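Local coordinates for glyoxalase-like domain protein (Staphylococcus aureus, PDB 3P8A), which is of unknown function but carries a glyoxalase-like domain of the VOC family, whose members commonly build active sites from paired βαβββ modules, at residues K244-P258 with F262-L273. Sequence-based numbering, arbitrary orientation.
Sequences KYHSVIIKDAQATSP and FIRGAIYRFEPL
Three waters gather at the carbonyl oxygen of G265. One, 2.7 Å from G265 O, donates to it and is itself bound by K244 NZ; the other two lie within hydrogen-bonding distance of G265 O and of the Y245 and H246 carbonyls. They link the type I' turn I263-A266, which G265 suits by its positive phi (81°), to the start of strand 244-252, beside the classic bulge that H246 and S247 make facing I195 of strand 189-198. Beyond it strands 244-252 and 266-272 pair in parallel, I250 N lying 2.7 Å from R269 O and R269 N 2.8 Å from V248 O. The P272 ring packs on the following loop, CB 3.3 Å from A255 O, with CG against T256 and CD against P258.

At the bulge, I267 CD1 sits over one face of the H246 imidazole, 3.6 Å from its centroid and offset toward the rim, a CH-pi contact. With chi1 at 178°, the H246 ring turns back to that methyl, though its CB points away. On the sheet face of I267, I249 CD1 lies over the centre of the R269 guanidinium, while I249 CG2 meets E271 CD at 3.7 Å. R269 NH2 forms a long salt bridge to E271 OE2, 3.6 Å away; a water joins its NH1 to S247 OG. The other face is greasy: I250 CD1 touches F270 CE1 at 3.9 Å and the Y268 ring at its edge, and V248 CG1 packs on Y268, whose hydroxyl bonds to H30. In this strand pair, then, one face sets charges over aliphatic carbon, whereas the other buries branched and aromatic carbon against F107 and F40.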
ATOM      1  N   LYS A 244       2.043  12.786   3.663  1.00  7.96           N
ATOM      2  CA  LYS A 244       2.212  11.364   3.998  1.00  5.49           C
ATOM      3  C   LYS A 244       0.931  10.540   4.047  1.00  9.73           C
ATOM      4  O   LYS A 244      -0.157  11.078   4.278  1.00  9.55           O
ATOM      5  CB  LYS A 244       2.992  11.217   5.349  1.00  7.11           C
ATOM      6  CG  LYS A 244       2.274  11.778   6.571  1.00 20.21           C
ATOM      7  CD  LYS A 244       3.084  11.450   7.816  1.00 34.04           C
ATOM      8  CE  LYS A 244       2.310  11.626   9.084  1.00 45.05           C
ATOM      9  NZ  LYS A 244       3.177  11.370  10.268  1.00 58.69           N
ATOM     10  N   TYR A 245       1.089   9.213   3.918  1.00  6.61           N
ATOM     11  CA  TYR A 245       0.048   8.211   4.144  1.00  7.15           C
ATOM     12  C   TYR A 245      -0.066   8.235   5.669  1.00  9.21           C
ATOM     13  O   TYR A 245       0.907   7.938   6.370  1.00  7.11           O
ATOM     14  CB  TYR A 245       0.509   6.840   3.613  1.00  8.19           C
ATOM     15  CG  TYR A 245       0.470   6.792   2.103  1.00 10.44           C
ATOM     16  CD1 TYR A 245      -0.717   6.513   1.428  1.00 12.94           C
ATOM     17  CD2 TYR A 245       1.606   7.071   1.345  1.00 10.96           C
ATOM     18  CE1 TYR A 245      -0.771   6.516   0.036  1.00 15.46           C
ATOM     19  CE2 TYR A 245       1.554   7.113  -0.051  1.00 11.31           C
ATOM     20  CZ  TYR A 245       0.363   6.824  -0.698  1.00 13.99           C
ATOM     21  OH  TYR A 245       0.296   6.843  -2.064  1.00 11.27           O
ATOM     22  N   HIS A 246      -1.188   8.745   6.163  1.00  5.87           N
ATOM     23  CA  HIS A 246      -1.408   9.065   7.555  1.00  5.61           C
ATOM     24  C   HIS A 246      -2.113   8.031   8.413  1.00  7.56           C
ATOM     25  O   HIS A 246      -1.635   7.709   9.492  1.00  4.83           O
ATOM     26  CB  HIS A 246      -2.125  10.422   7.612  1.00  7.04           C
ATOM     27  CG  HIS A 246      -2.484  10.894   8.986  1.00 10.90           C
ATOM     28  ND1 HIS A 246      -1.555  11.543   9.789  1.00 13.09           N
ATOM     29  CD2 HIS A 246      -3.689  10.897   9.611  1.00 12.66           C
ATOM     30  CE1 HIS A 246      -2.218  11.912  10.878  1.00 12.48           C
ATOM     31  NE2 HIS A 246      -3.503  11.526  10.829  1.00 13.14           N
ATOM     32  N   SER A 247      -3.263   7.560   7.977  1.00  6.30           N
ATOM     33  CA  SER A 247      -4.053   6.644   8.764  1.00  8.04           C
ATOM     34  C   SER A 247      -4.940   5.755   7.924  1.00 10.85           C
ATOM     35  O   SER A 247      -5.181   6.027   6.749  1.00 10.82           O
ATOM     36  CB  SER A 247      -4.900   7.421   9.782  1.00 11.80           C
ATOM     37  OG  SER A 247      -6.006   8.074   9.187  1.00 19.48           O
ATOM     38  N   VAL A 248      -5.400   4.681   8.531  1.00  8.94           N
ATOM     39  CA  VAL A 248      -6.299   3.716   7.902  1.00 10.85           C
ATOM     40  C   VAL A 248      -7.500   3.551   8.850  1.00 15.01           C
ATOM     41  O   VAL A 248      -7.325   3.525  10.080  1.00 13.29           O
ATOM     42  CB  VAL A 248      -5.571   2.384   7.502  1.00 16.46           C
ATOM     43  CG1 VAL A 248      -5.172   1.538   8.719  1.00 16.57           C
ATOM     44  CG2 VAL A 248      -6.401   1.561   6.514  1.00 17.38           C
ATOM     45  N   ILE A 249      -8.719   3.530   8.292  1.00 12.04           N
ATOM     46  CA  ILE A 249      -9.952   3.366   9.066  1.00 11.02           C
ATOM     47  C   ILE A 249     -10.442   1.971   8.794  1.00 10.98           C
ATOM     48  O   ILE A 249     -10.654   1.615   7.640  1.00 11.03           O
ATOM     49  CB  ILE A 249     -11.035   4.453   8.798  1.00 13.78           C
ATOM     50  CG1 ILE A 249     -10.454   5.880   8.999  1.00 15.61           C
ATOM     51  CG2 ILE A 249     -12.281   4.219   9.685  1.00 11.67           C
ATOM     52  CD1 ILE A 249     -11.404   7.014   8.578  1.00 21.67           C
ATOM     53  N   ILE A 250     -10.545   1.169   9.851  1.00  8.17           N
ATOM     54  CA  ILE A 250     -10.928  -0.242   9.783  1.00  8.73           C
ATOM     55  C   ILE A 250     -12.214  -0.447  10.529  1.00 14.20           C
ATOM     56  O   ILE A 250     -12.288  -0.166  11.723  1.00 12.58           O
ATOM     57  CB  ILE A 250      -9.818  -1.217  10.282  1.00  9.99           C
ATOM     58  CG1 ILE A 250      -8.465  -0.951   9.579  1.00 10.82           C
ATOM     59  CG2 ILE A 250     -10.243  -2.680  10.013  1.00  8.94           C
ATOM     60  CD1 ILE A 250      -7.210  -1.555  10.341  1.00 14.57           C
ATOM     61  N   LYS A 251     -13.229  -0.940   9.831  1.00 15.38           N
ATOM     62  CA  LYS A 251     -14.506  -1.250  10.450  1.00 16.84           C
ATOM     63  C   LYS A 251     -14.280  -2.542  11.241  1.00 23.56           C
ATOM     64  O   LYS A 251     -13.644  -3.471  10.733  1.00 23.71           O
ATOM     65  CB  LYS A 251     -15.587  -1.435   9.378  1.00 21.08           C
ATOM     66  CG  LYS A 251     -16.193  -0.128   8.890  1.00 37.45           C
ATOM     67  CD  LYS A 251     -17.383  -0.387   7.952  1.00 53.72           C
ATOM     68  CE  LYS A 251     -17.076  -0.272   6.468  1.00 66.81           C
ATOM     69  NZ  LYS A 251     -16.184  -1.355   5.962  1.00 73.13           N
ATOM     70  N   ASP A 252     -14.695  -2.560  12.506  1.00 22.04           N
ATOM     71  CA  ASP A 252     -14.515  -3.720  13.380  1.00 23.59           C
ATOM     72  C   ASP A 252     -15.886  -4.187  13.872  1.00 27.10           C
ATOM     73  O   ASP A 252     -16.524  -3.492  14.664  1.00 25.17           O
ATOM     74  CB  ASP A 252     -13.548  -3.390  14.546  1.00 26.13           C
ATOM     75  CG  ASP A 252     -13.256  -4.514  15.538  1.00 38.77           C
ATOM     76  OD1 ASP A 252     -13.520  -5.694  15.204  1.00 38.37           O
ATOM     77  OD2 ASP A 252     -12.715  -4.219  16.630  1.00 44.72           O
ATOM     78  N   ALA A 253     -16.341  -5.361  13.378  1.00 25.94           N
ATOM     79  CA  ALA A 253     -17.634  -5.973  13.717  1.00 26.60           C
ATOM     80  C   ALA A 253     -17.793  -6.272  15.216  1.00 33.14           C
ATOM     81  O   ALA A 253     -18.923  -6.281  15.713  1.00 33.83           O
ATOM     82  CB  ALA A 253     -17.844  -7.239  12.899  1.00 27.34           C
ATOM     83  N   GLN A 254     -16.674  -6.492  15.929  1.00 31.74           N
ATOM     84  CA  GLN A 254     -16.652  -6.780  17.368  1.00 32.76           C
ATOM     85  C   GLN A 254     -16.485  -5.510  18.247  1.00 40.27           C
ATOM     86  O   GLN A 254     -16.545  -5.610  19.474  1.00 40.80           O
ATOM     87  CB  GLN A 254     -15.587  -7.842  17.718  1.00 34.05           C
ATOM     88  CG  GLN A 254     -15.758  -9.206  17.021  1.00 53.68           C
ATOM     89  CD  GLN A 254     -16.908 -10.085  17.497  1.00 78.10           C
ATOM     90  OE1 GLN A 254     -17.799  -9.680  18.260  1.00 69.57           O
ATOM     91  NE2 GLN A 254     -16.924 -11.326  17.021  1.00 76.44           N
ATOM     92  N   ALA A 255     -16.286  -4.326  17.630  1.00 37.65           N
ATOM     93  CA  ALA A 255     -16.143  -3.077  18.390  1.00 37.96           C
ATOM     94  C   ALA A 255     -17.493  -2.455  18.722  1.00 41.29           C
ATOM     95  O   ALA A 255     -18.406  -2.471  17.897  1.00 40.63           O
ATOM     96  CB  ALA A 255     -15.279  -2.074  17.631  1.00 38.71           C
ATOM     97  N   THR A 256     -17.604  -1.888  19.930  1.00 38.22           N
ATOM     98  CA  THR A 256     -18.814  -1.202  20.395  1.00 37.29           C
ATOM     99  C   THR A 256     -18.532   0.291  20.392  1.00 38.83           C
ATOM    100  O   THR A 256     -19.457   1.090  20.234  1.00 39.47           O
ATOM    101  CB  THR A 256     -19.238  -1.690  21.801  1.00 42.43           C
ATOM    102  OG1 THR A 256     -18.209  -1.375  22.741  1.00 45.78           O
ATOM    103  CG2 THR A 256     -19.563  -3.181  21.841  1.00 37.63           C
ATOM    104  N   SER A 257     -17.248   0.661  20.564  1.00 32.18           N
ATOM    105  CA  SER A 257     -16.784   2.051  20.613  1.00 30.11           C
ATOM    106  C   SER A 257     -15.578   2.286  19.690  1.00 26.59           C
ATOM    107  O   SER A 257     -14.741   1.387  19.563  1.00 25.51           O
ATOM    108  CB  SER A 257     -16.415   2.434  22.048  1.00 33.91           C
ATOM    109  OG  SER A 257     -15.374   1.643  22.596  1.00 45.54           O
ATOM    110  N   PRO A 258     -15.448   3.466  19.046  1.00 19.02           N
ATOM    111  CA  PRO A 258     -14.267   3.691  18.199  1.00 18.28           C
ATOM    112  C   PRO A 258     -12.996   3.809  19.031  1.00 20.35           C
ATOM    113  O   PRO A 258     -13.066   4.062  20.235  1.00 20.25           O
ATOM    114  CB  PRO A 258     -14.560   5.023  17.500  1.00 20.33           C
ATOM    115  CG  PRO A 258     -15.969   5.371  17.837  1.00 24.38           C
ATOM    116  CD  PRO A 258     -16.312   4.662  19.089  1.00 19.80           C
ATOM    117  N   PHE A 262      -1.870   4.477  17.740  1.00  9.11           N
ATOM    118  CA  PHE A 262      -0.717   5.086  17.093  0.50  8.38           C
ATOM    119  C   PHE A 262       0.430   4.164  17.348  1.00 15.39           C
ATOM    120  O   PHE A 262       0.783   3.904  18.508  1.00 17.12           O
ATOM    121  CB  PHE A 262      -0.351   6.516  17.548  0.50  9.32           C
ATOM    122  CG  PHE A 262       1.004   6.921  16.990  0.50  9.73           C
ATOM    123  CD1 PHE A 262       1.117   7.464  15.714  0.50 10.24           C
ATOM    124  CD2 PHE A 262       2.177   6.654  17.696  0.50 11.34           C
ATOM    125  CE1 PHE A 262       2.364   7.802  15.193  0.50 10.48           C
ATOM    126  CE2 PHE A 262       3.431   6.959  17.152  0.50 12.75           C
ATOM    127  CZ  PHE A 262       3.515   7.562  15.928  0.50 10.29           C
ATOM    128  N   ILE A 263       1.007   3.634  16.268  1.00 11.23           N
ATOM    129  CA  ILE A 263       2.109   2.708  16.408  1.00 12.55           C
ATOM    130  C   ILE A 263       3.116   2.814  15.284  1.00 15.04           C
ATOM    131  O   ILE A 263       2.748   2.778  14.109  1.00 13.81           O
ATOM    132  CB  ILE A 263       1.586   1.264  16.676  1.00 16.76           C
ATOM    133  CG1 ILE A 263       2.719   0.298  17.037  1.00 18.83           C
ATOM    134  CG2 ILE A 263       0.660   0.740  15.562  1.00 16.69           C
ATOM    135  CD1 ILE A 263       2.271  -0.828  18.029  1.00 28.66           C
ATOM    136  N   ARG A 264       4.394   3.023  15.658  1.00 10.32           N
ATOM    137  CA  ARG A 264       5.539   3.119  14.747  1.00 10.31           C
ATOM    138  C   ARG A 264       5.287   4.024  13.563  1.00 12.39           C
ATOM    139  O   ARG A 264       5.534   3.614  12.427  1.00 11.09           O
ATOM    140  CB  ARG A 264       5.982   1.707  14.275  1.00 12.97           C
ATOM    141  CG  ARG A 264       6.288   0.718  15.412  1.00 17.88           C
ATOM    142  CD  ARG A 264       7.638   0.961  16.044  1.00 30.19           C
ATOM    143  NE  ARG A 264       8.179  -0.270  16.616  1.00 43.63           N
ATOM    144  CZ  ARG A 264       9.443  -0.664  16.511  1.00 66.32           C
ATOM    145  NH1 ARG A 264      10.321   0.069  15.834  1.00 50.69           N
ATOM    146  NH2 ARG A 264       9.835  -1.805  17.063  1.00 63.87           N
ATOM    147  N   GLY A 265       4.790   5.226  13.846  1.00 10.07           N
ATOM    148  CA  GLY A 265       4.531   6.277  12.862  1.00 10.14           C
ATOM    149  C   GLY A 265       3.248   6.176  12.056  1.00 12.63           C
ATOM    150  O   GLY A 265       3.012   7.021  11.192  1.00 11.61           O
ATOM    151  N   ALA A 266       2.413   5.161  12.322  1.00 10.21           N
ATOM    152  CA  ALA A 266       1.160   4.942  11.612  1.00 11.23           C
ATOM    153  C   ALA A 266      -0.050   5.002  12.551  1.00 13.52           C
ATOM    154  O   ALA A 266       0.098   4.872  13.770  1.00 14.14           O
ATOM    155  CB  ALA A 266       1.201   3.608  10.875  1.00 12.59           C
ATOM    156  N   ILE A 267      -1.231   5.304  12.001  1.00  7.80           N
ATOM    157  CA  ILE A 267      -2.452   5.396  12.806  1.00  8.56           C
ATOM    158  C   ILE A 267      -3.442   4.387  12.291  1.00 11.09           C
ATOM    159  O   ILE A 267      -3.776   4.408  11.106  1.00  9.89           O
ATOM    160  CB  ILE A 267      -3.064   6.824  12.873  1.00 11.50           C
ATOM    161  CG1 ILE A 267      -2.005   7.862  13.322  1.00 11.27           C
ATOM    162  CG2 ILE A 267      -4.326   6.856  13.795  1.00 11.71           C
ATOM    163  CD1 ILE A 267      -2.334   9.238  12.962  1.00 18.25           C
ATOM    164  N   TYR A 268      -3.856   3.467  13.164  1.00  6.42           N
ATOM    165  CA  TYR A 268      -4.873   2.473  12.818  1.00  7.77           C
ATOM    166  C   TYR A 268      -6.121   2.901  13.579  1.00 11.94           C
ATOM    167  O   TYR A 268      -6.094   2.910  14.803  1.00 11.90           O
ATOM    168  CB  TYR A 268      -4.425   1.060  13.216  1.00  7.49           C
ATOM    169  CG  TYR A 268      -3.235   0.546  12.426  1.00  8.50           C
ATOM    170  CD1 TYR A 268      -3.412  -0.309  11.338  1.00  8.93           C
ATOM    171  CD2 TYR A 268      -1.934   0.916  12.763  1.00  8.96           C
ATOM    172  CE1 TYR A 268      -2.322  -0.777  10.600  1.00  8.65           C
ATOM    173  CE2 TYR A 268      -0.838   0.455  12.030  1.00  9.83           C
ATOM    174  CZ  TYR A 268      -1.036  -0.405  10.958  1.00 11.23           C
ATOM    175  OH  TYR A 268       0.046  -0.867  10.238  1.00 12.34           O
ATOM    176  N   ARG A 269      -7.173   3.354  12.863  1.00 10.34           N
ATOM    177  CA  ARG A 269      -8.441   3.775  13.480  1.00  9.89           C
ATOM    178  C   ARG A 269      -9.457   2.658  13.335  1.00 14.70           C
ATOM    179  O   ARG A 269      -9.612   2.115  12.238  1.00 15.32           O
ATOM    180  CB  ARG A 269      -8.975   5.072  12.840  1.00 11.31           C
ATOM    181  CG  ARG A 269      -8.138   6.311  13.136  1.00 17.53           C
ATOM    182  CD  ARG A 269      -8.528   7.539  12.315  1.00 28.15           C
ATOM    183  NE  ARG A 269      -9.892   8.007  12.600  1.00 37.96           N
ATOM    184  CZ  ARG A 269     -10.478   9.054  12.018  1.00 45.24           C
ATOM    185  NH1 ARG A 269      -9.826   9.777  11.114  1.00 32.52           N
ATOM    186  NH2 ARG A 269     -11.727   9.380  12.330  1.00 22.67           N
ATOM    187  N   PHE A 270     -10.142   2.295  14.431  1.00 10.36           N
ATOM    188  CA  PHE A 270     -11.139   1.229  14.422  1.00 10.15           C
ATOM    189  C   PHE A 270     -12.488   1.787  14.757  1.00 14.19           C
ATOM    190  O   PHE A 270     -12.628   2.562  15.711  1.00 11.48           O
ATOM    191  CB  PHE A 270     -10.763   0.090  15.376  1.00 12.30           C
ATOM    192  CG  PHE A 270      -9.465  -0.612  15.035  1.00 14.02           C
ATOM    193  CD1 PHE A 270      -9.466  -1.797  14.306  1.00 16.76           C
ATOM    194  CD2 PHE A 270      -8.237  -0.071  15.414  1.00 14.33           C
ATOM    195  CE1 PHE A 270      -8.258  -2.441  13.988  1.00 15.38           C
ATOM    196  CE2 PHE A 270      -7.036  -0.716  15.096  1.00 14.89           C
ATOM    197  CZ  PHE A 270      -7.059  -1.910  14.413  1.00 12.59           C
ATOM    198  N   GLU A 271     -13.491   1.428  13.951  1.00 11.92           N
ATOM    199  CA  GLU A 271     -14.844   1.927  14.153  1.00 11.90           C
ATOM    200  C   GLU A 271     -15.870   0.801  14.170  1.00 17.02           C
ATOM    201  O   GLU A 271     -15.730  -0.157  13.401  1.00 15.45           O
ATOM    202  CB  GLU A 271     -15.186   3.004  13.096  1.00 12.93           C
ATOM    203  CG  GLU A 271     -14.307   4.243  13.235  1.00 26.58           C
ATOM    204  CD  GLU A 271     -14.536   5.440  12.331  1.00 58.89           C
ATOM    205  OE1 GLU A 271     -15.468   5.403  11.493  1.00 52.93           O
ATOM    206  OE2 GLU A 271     -13.773   6.424  12.469  1.00 55.89           O
ATOM    207  N   PRO A 272     -16.917   0.907  15.024  1.00 17.27           N
ATOM    208  CA  PRO A 272     -17.966  -0.136  15.044  1.00 19.59           C
ATOM    209  C   PRO A 272     -18.790  -0.210  13.753  1.00 29.81           C
ATOM    210  O   PRO A 272     -18.831   0.767  12.986  1.00 30.83           O
ATOM    211  CB  PRO A 272     -18.866   0.286  16.223  1.00 20.79           C
ATOM    212  CG  PRO A 272     -18.099   1.316  16.976  1.00 24.45           C
ATOM    213  CD  PRO A 272     -17.233   1.993  15.975  1.00 19.85           C
ATOM    214  N   LEU A 273     -19.525  -1.345  13.576  1.00 29.40           N
ATOM    215  CA  LEU A 273     -20.408  -1.726  12.449  1.00 54.16           C
ATOM    216  C   LEU A 273     -19.666  -2.216  11.203  1.00 85.48           C
ATOM    217  O   LEU A 273     -19.773  -3.391  10.842  1.00 49.11           O
ATOM    218  CB  LEU A 273     -21.484  -0.674  12.095  1.00 54.12           C
ATOM    219  CG  LEU A 273     -22.703  -0.596  13.021  1.00 58.57           C
ATOM    220  CD1 LEU A 273     -23.143   0.837  13.215  1.00 58.54           C
ATOM    221  CD2 LEU A 273     -23.868  -1.419  12.478  1.00 60.39           C
TER
HETATM  222  O   HOH W   1       4.614   8.898  10.160  1.00 37.51           O
HETATM  223  O   HOH W   2       2.346   7.044   8.480  1.00  6.36           O
HETATM  224  O   HOH W   3       0.680   8.653  10.637  1.00 11.32           O
HETATM  225  O   HOH W   4      -7.118  10.275  10.881  1.00 23.63           O